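Local atomic coordinates of ribulose bisphosphate carboxylase (Hyperthermus butylicus DSM 5456, PDB entry 6HUN), a protein that probably catalyses the carboxylation of ribulose 1,5-bisphosphate to two molecules of 3-phosphoglycerate, as a dimeric archaeal form III Rubisco that uses magnesium. Residues E65-T70 with L84-Y89. Residues are numbered along the deposited sequence; the frame is centred on the assembly and turned at random.
Sequences ESSVGT and LKAKAY
The hydroxyl of Ser-67 accepts the amide of Ala-86, just before strand 87-93, with N of Ala-86 3.2 Å from OG of Ser-67 and an N-H...O angle of 157°. A chi1 of 67° places OG between the backbone N and carbonyl carbon of its own residue. From there it also hydrogen-bonds the carbonyl oxygen of Ala-63 in the last turn of helix 55-65. The methyl of Ala-86 lies alongside this hydroxyl arm, CB of Ala-86 being 3.7 Å from both CB and OG of Ser-67.

Val-68 extends the contact toward helix 81-84, its two methyls dividing between Leu-84 and Lys-85. CG1, beside the backbone N at chi1 -62°, presses on Leu-84, where it comes tightly to 3.4 Å from CB; the two side chains meet at a slant, and CG1 also lies 3.7 Å from the carbonyl oxygen of Leu-84. CG2 rests more loosely against Lys-85, 4.1 Å from its CB, and the lysine chain runs across the valine at about a right angle before leading away to salt bridges with Glu-28 and Glu-82.

Within the N-terminal domain, the contact ties the loop after helix 55-65 to the residues leading into strand 87-93, which pairs with strand 99-105. It lies at the dimer interface: Val-68 packs on Leu-180 and Leu-84 on Phe-213, while Glu-65 bridges to Lys-179, a predicted substrate-binding residue, all three partners of the second subunit, consistent with the Rubisco arrangement in which one subunit's N-terminal domain borders the other's active site. Chemically, the one hydrogen bond between the segments fixes Ser-67 against Ala-86, so helix end and strand approach share a buried hydroxyl, whereas the Leu-84 carbonyl oxygen, buried beside the apolar contacts, has no polar partner in the model.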
loop_
_atom_site.group_PDB
_atom_site.type_symbol
_atom_site.label_atom_id
_atom_site.label_comp_id
_atom_site.label_asym_id
_atom_site.label_seq_id
_atom_site.Cartn_x
_atom_site.Cartn_y
_atom_site.Cartn_z
ATOM N N GLU A 65 19.219 7.917 -3.473
ATOM C CA GLU A 65 17.917 8.217 -2.890
ATOM C C GLU A 65 17.421 7.072 -2.013
ATOM O O GLU A 65 16.723 7.319 -1.021
ATOM C CB GLU A 65 16.918 8.541 -4.000
ATOM C CG GLU A 65 15.426 8.705 -3.549
ATOM C CD GLU A 65 15.179 9.909 -2.651
ATOM O OE1 GLU A 65 14.322 9.819 -1.748
ATOM O OE2 GLU A 65 15.846 10.947 -2.839
ATOM N N SER A 66 17.726 5.814 -2.358
ATOM C CA SER A 66 17.265 4.697 -1.561
ATOM C C SER A 66 18.231 4.346 -0.430
ATOM O O SER A 66 18.032 3.338 0.238
ATOM C CB SER A 66 16.995 3.463 -2.456
ATOM O OG SER A 66 18.177 3.108 -3.164
ATOM N N SER A 67 19.235 5.184 -0.170
ATOM C CA SER A 67 20.126 4.920 0.961
ATOM C C SER A 67 20.376 6.210 1.750
ATOM O O SER A 67 19.478 6.661 2.461
ATOM C CB SER A 67 21.429 4.225 0.511
ATOM O OG SER A 67 22.305 4.988 -0.298
ATOM N N VAL A 68 21.540 6.835 1.593
ATOM C CA VAL A 68 21.977 7.917 2.490
ATOM C C VAL A 68 21.818 9.295 1.873
ATOM O O VAL A 68 22.288 10.271 2.460
ATOM C CB VAL A 68 23.443 7.732 2.928
ATOM C CG1 VAL A 68 23.570 6.462 3.700
ATOM C CG2 VAL A 68 24.321 7.709 1.736
ATOM N N GLY A 69 21.192 9.404 0.698
ATOM C CA GLY A 69 21.087 10.724 0.099
ATOM C C GLY A 69 22.446 11.304 -0.285
ATOM O O GLY A 69 23.454 10.609 -0.462
ATOM N N THR A 70 22.477 12.621 -0.377
ATOM C CA THR A 70 23.687 13.324 -0.774
ATOM C C THR A 70 24.029 14.395 0.253
ATOM O O THR A 70 23.259 14.711 1.163
ATOM C CB THR A 70 23.519 13.978 -2.154
ATOM O OG1 THR A 70 22.170 14.450 -2.276
ATOM C CG2 THR A 70 23.805 12.982 -3.271
ATOM N N LEU A 84 27.053 3.268 5.142
ATOM C CA LEU A 84 25.677 2.953 4.798
ATOM C C LEU A 84 25.364 3.116 3.321
ATOM O O LEU A 84 24.217 2.895 2.930
ATOM C CB LEU A 84 24.743 3.843 5.609
ATOM C CG LEU A 84 24.725 3.577 7.103
ATOM C CD1 LEU A 84 23.831 4.577 7.833
ATOM C CD2 LEU A 84 24.255 2.132 7.342
ATOM N N LYS A 85 26.318 3.492 2.484
ATOM C CA LYS A 85 25.973 3.936 1.142
ATOM C C LYS A 85 25.742 2.769 0.179
ATOM O O LYS A 85 26.488 1.786 0.185
ATOM C CB LYS A 85 27.068 4.837 0.609
ATOM C CG LYS A 85 27.040 4.970 -0.881
ATOM C CD LYS A 85 28.393 5.339 -1.393
ATOM C CE LYS A 85 28.919 6.476 -0.579
ATOM N NZ LYS A 85 29.679 7.375 -1.456
ATOM N N ALA A 86 24.708 2.885 -0.673
ATOM C CA ALA A 86 24.383 1.814 -1.620
ATOM C C ALA A 86 25.160 2.003 -2.924
ATOM O O ALA A 86 25.537 3.119 -3.280
ATOM C CB ALA A 86 22.874 1.759 -1.907
ATOM N N LYS A 87 25.414 0.901 -3.640
ATOM C CA LYS A 87 26.217 0.962 -4.852
ATOM C C LYS A 87 25.554 0.237 -6.005
ATOM O O LYS A 87 25.315 -0.970 -5.919
ATOM C CB LYS A 87 27.621 0.361 -4.606
ATOM C CG LYS A 87 28.449 1.181 -3.657
ATOM C CD LYS A 87 28.797 2.541 -4.266
ATOM C CE LYS A 87 30.288 2.752 -4.228
ATOM N NZ LYS A 87 30.903 1.629 -4.973
ATOM N N ALA A 88 25.335 0.947 -7.112
ATOM C CA ALA A 88 24.971 0.287 -8.358
ATOM C C ALA A 88 26.235 -0.315 -8.936
ATOM O O ALA A 88 27.159 0.431 -9.257
ATOM C CB ALA A 88 24.371 1.261 -9.362
ATOM N N TYR A 89 26.262 -1.633 -9.111
ATOM C CA TYR A 89 27.499 -2.329 -9.461
ATOM C C TYR A 89 27.372 -3.140 -10.738
ATOM O O TYR A 89 28.329 -3.823 -11.133
ATOM C CB TYR A 89 27.961 -3.234 -8.304
ATOM C CG TYR A 89 27.063 -4.418 -8.062
ATOM C CD1 TYR A 89 25.943 -4.301 -7.230
ATOM C CD2 TYR A 89 27.299 -5.636 -8.679
ATOM C CE1 TYR A 89 25.105 -5.353 -7.031
ATOM C CE2 TYR A 89 26.465 -6.700 -8.484
ATOM C CZ TYR A 89 25.347 -6.549 -7.666
ATOM O OH TYR A 89 24.515 -7.617 -7.451
#